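Local coordinates for Lin1840 protein (Listeria innocua serovar 6a, PDB 4ZO9) that probably hydrolyses terminal, non-reducing beta-D-glucosyl residues, releasing beta-D-glucose, as a glycosyl hydrolase family 3 beta-glucosidase, at residues L462-K467 / Q488-V493. The protein carries 2 engineered substitutions. Residues are numbered along the deposited sequence; the frame is centred on the assembly and turned at random.
Sequences LALGEK and QLAKFV
Strand 462-465 and helix 488-493 run nearly antiparallel, at 166°, with the axes of these short segments 10.1 Å apart at closest approach, and Leu462 comes opposite Ala490. No hydrogen bond joins the two segments, and the interface is purely apolar. Leu462 does most of the work, because its two methyls divide between neighbouring helix positions; CG lies anti to the backbone N (chi1 -180°), which extends the side chain from the strand toward the helix. CD1 lies 3.8 Å from CD2 of Leu489, the two side chains lying alongside each other and running in opposite senses. The other branch, CD2, presses against the helix backbone itself, 3.7 Å from CA of Ala490, an approach consistent with the small side chain there; the same CD2 reaches Val493 CB at 4.2 Å. The two segments belong to a beta-alpha-beta crossover: strand 459-465 leads through helix 484-495 to the parallel strand 500-505, which pairs beside it in the mixed sheet of the family 3 C-terminal domain. Val500 touches both Leu462 and Val493. Two residues further along the strand, Leu464 brings CD2 to 4.2 Å from Leu489 CD2. Leu515 of helix 513-516 meets both Leu464 and Ala490.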
ATOM      1  N   LEU A 462     -19.232 -22.505 -19.018  1.00  8.34           N
ATOM      2  CA  LEU A 462     -18.556 -22.804 -17.750  1.00  8.25           C
ATOM      3  C   LEU A 462     -18.812 -21.668 -16.775  1.00  8.37           C
ATOM      4  O   LEU A 462     -18.244 -20.583 -16.916  1.00  9.98           O
ATOM      5  CB  LEU A 462     -17.081 -22.999 -17.994  1.00  8.05           C
ATOM      6  CG  LEU A 462     -16.218 -23.328 -16.767  1.00  9.02           C
ATOM      7  CD1 LEU A 462     -16.732 -24.518 -15.980  1.00  9.59           C
ATOM      8  CD2 LEU A 462     -14.802 -23.621 -17.266  1.00 10.01           C
ATOM      9  N   ALA A 463     -19.697 -21.886 -15.806  1.00  9.18           N
ATOM     10  CA  ALA A 463     -20.161 -20.830 -14.898  1.00  8.90           C
ATOM     11  C   ALA A 463     -19.368 -20.923 -13.586  1.00  9.17           C
ATOM     12  O   ALA A 463     -19.546 -21.854 -12.787  1.00  7.85           O
ATOM     13  CB  ALA A 463     -21.655 -20.984 -14.638  1.00  9.54           C
ATOM     14  N   LEU A 464     -18.422 -20.000 -13.422  1.00  8.71           N
ATOM     15  CA  LEU A 464     -17.548 -19.984 -12.280  1.00  8.90           C
ATOM     16  C   LEU A 464     -17.893 -18.773 -11.424  1.00  9.46           C
ATOM     17  O   LEU A 464     -18.474 -17.790 -11.909  1.00 11.37           O
ATOM     18  CB  LEU A 464     -16.104 -19.858 -12.737  1.00  9.32           C
ATOM     19  CG  LEU A 464     -15.629 -20.950 -13.661  1.00  8.81           C
ATOM     20  CD1 LEU A 464     -14.179 -20.686 -14.034  1.00  8.62           C
ATOM     21  CD2 LEU A 464     -15.770 -22.329 -13.058  1.00  9.68           C
ATOM     22  N   GLY A 465     -17.539 -18.820 -10.154  1.00  8.46           N
ATOM     23  CA  GLY A 465     -17.707 -17.627  -9.331  1.00  8.54           C
ATOM     24  C   GLY A 465     -17.407 -17.698  -7.870  1.00  8.06           C
ATOM     25  O   GLY A 465     -17.074 -18.781  -7.318  1.00 10.14           O
ATOM     26  N   GLU A 466     -17.538 -16.524  -7.237  1.00  7.83           N
ATOM     27  CA  GLU A 466     -17.450 -16.411  -5.785  1.00  7.92           C
ATOM     28  C   GLU A 466     -18.818 -16.587  -5.137  1.00  7.73           C
ATOM     29  O   GLU A 466     -19.802 -16.166  -5.706  1.00  6.27           O
ATOM     30  CB  GLU A 466     -16.964 -15.009  -5.371  1.00  7.57           C
ATOM     31  CG  GLU A 466     -15.624 -14.594  -5.921  1.00  7.46           C
ATOM     32  CD  GLU A 466     -15.128 -13.286  -5.318  1.00  7.51           C
ATOM     33  OE1 GLU A 466     -15.803 -12.266  -5.587  1.00  6.67           O
ATOM     34  OE2 GLU A 466     -14.093 -13.271  -4.604  1.00  7.85           O
ATOM     35  N   LYS A 467     -18.844 -17.120  -3.916  1.00  8.79           N
ATOM     36  CA  LYS A 467     -20.028 -16.950  -3.026  1.00  9.05           C
ATOM     37  C   LYS A 467     -20.021 -15.472  -2.618  1.00  9.35           C
ATOM     38  O   LYS A 467     -18.918 -14.888  -2.500  1.00  9.68           O
ATOM     39  CB  LYS A 467     -19.907 -17.770  -1.776  1.00  9.84           C
ATOM     40  CG  LYS A 467     -19.935 -19.250  -2.015  1.00 10.78           C
ATOM     41  CD  LYS A 467     -20.028 -19.966  -0.684  1.00 11.55           C
ATOM     42  CE  LYS A 467     -20.430 -21.396  -0.938  1.00 13.25           C
ATOM     43  NZ  LYS A 467     -19.528 -22.298  -0.186  1.00 14.78           N
ATOM     44  N   GLN A 488      -8.885 -25.460 -11.683  1.00  8.83           N
ATOM     45  CA  GLN A 488      -8.690 -26.836 -12.154  1.00 10.34           C
ATOM     46  C   GLN A 488      -9.890 -27.281 -13.031  1.00  9.84           C
ATOM     47  O   GLN A 488      -9.739 -28.081 -13.939  1.00  9.40           O
ATOM     48  CB  GLN A 488      -8.501 -27.820 -10.973  1.00 12.69           C
ATOM     49  CG  GLN A 488      -7.317 -27.549 -10.099  1.00 14.37           C
ATOM     50  CD  GLN A 488      -7.470 -28.148  -8.697  1.00 22.28           C
ATOM     51  OE1 GLN A 488      -8.551 -28.645  -8.275  1.00 24.86           O
ATOM     52  NE2 GLN A 488      -6.397 -28.078  -7.943  1.00 28.02           N
ATOM     53  N   LEU A 489     -11.077 -26.768 -12.762  1.00 10.14           N
ATOM     54  CA  LEU A 489     -12.223 -27.157 -13.566  1.00 10.75           C
ATOM     55  C   LEU A 489     -12.106 -26.521 -14.922  1.00 10.65           C
ATOM     56  O   LEU A 489     -12.358 -27.158 -15.929  1.00  8.80           O
ATOM     57  CB  LEU A 489     -13.527 -26.774 -12.897  1.00 11.39           C
ATOM     58  CG  LEU A 489     -14.851 -26.985 -13.656  1.00 11.40           C
ATOM     59  CD1 LEU A 489     -14.983 -28.422 -14.142  1.00 12.59           C
ATOM     60  CD2 LEU A 489     -16.033 -26.506 -12.790  1.00 10.37           C
ATOM     61  N   ALA A 490     -11.660 -25.270 -14.957  1.00 12.06           N
ATOM     62  CA  ALA A 490     -11.431 -24.616 -16.242  1.00 10.33           C
ATOM     63  C   ALA A 490     -10.348 -25.331 -17.091  1.00 10.26           C
ATOM     64  O   ALA A 490     -10.501 -25.450 -18.302  1.00  7.46           O
ATOM     65  CB  ALA A 490     -11.075 -23.164 -16.027  1.00 11.04           C
ATOM     66  N   LYS A 491      -9.290 -25.819 -16.441  1.00  9.99           N
ATOM     67  CA  LYS A 491      -8.219 -26.576 -17.096  1.00 11.82           C
ATOM     68  C   LYS A 491      -8.784 -27.890 -17.641  1.00 11.46           C
ATOM     69  O   LYS A 491      -8.563 -28.213 -18.766  1.00  9.77           O
ATOM     70  CB  LYS A 491      -7.025 -26.811 -16.133  1.00 15.21           C
ATOM     71  CG  LYS A 491      -5.751 -27.467 -16.733  1.00 17.36           C
ATOM     72  CD  LYS A 491      -4.567 -27.545 -15.745  1.00 23.35           C
ATOM     73  CE  LYS A 491      -4.332 -28.950 -15.176  1.00 26.67           C
ATOM     74  NZ  LYS A 491      -3.510 -28.963 -13.919  1.00 27.91           N
ATOM     75  N   PHE A 492      -9.569 -28.610 -16.844  1.00 12.94           N
ATOM     76  CA  PHE A 492     -10.167 -29.845 -17.300  1.00 11.31           C
ATOM     77  C   PHE A 492     -11.060 -29.633 -18.512  1.00 10.64           C
ATOM     78  O   PHE A 492     -10.853 -30.282 -19.540  1.00 14.01           O
ATOM     79  CB  PHE A 492     -10.904 -30.534 -16.134  1.00 11.71           C
ATOM     80  CG  PHE A 492     -11.600 -31.796 -16.521  1.00 12.39           C
ATOM     81  CD1 PHE A 492     -10.877 -32.950 -16.776  1.00 12.36           C
ATOM     82  CD2 PHE A 492     -12.997 -31.846 -16.582  1.00 13.76           C
ATOM     83  CE1 PHE A 492     -11.546 -34.110 -17.141  1.00 14.82           C
ATOM     84  CE2 PHE A 492     -13.653 -32.997 -16.969  1.00 15.09           C
ATOM     85  CZ  PHE A 492     -12.921 -34.130 -17.240  1.00 13.60           C
ATOM     86  N   VAL A 493     -12.041 -28.735 -18.410  1.00 11.88           N
ATOM     87  CA  VAL A 493     -13.012 -28.468 -19.479  1.00 11.33           C
ATOM     88  C   VAL A 493     -12.277 -28.151 -20.753  1.00 12.19           C
ATOM     89  O   VAL A 493     -12.708 -28.545 -21.855  1.00 12.54           O
ATOM     90  CB  VAL A 493     -13.987 -27.326 -19.070  1.00 10.99           C
ATOM     91  CG1 VAL A 493     -14.741 -26.791 -20.222  1.00 11.55           C
ATOM     92  CG2 VAL A 493     -14.977 -27.850 -18.044  1.00 11.24           C
TER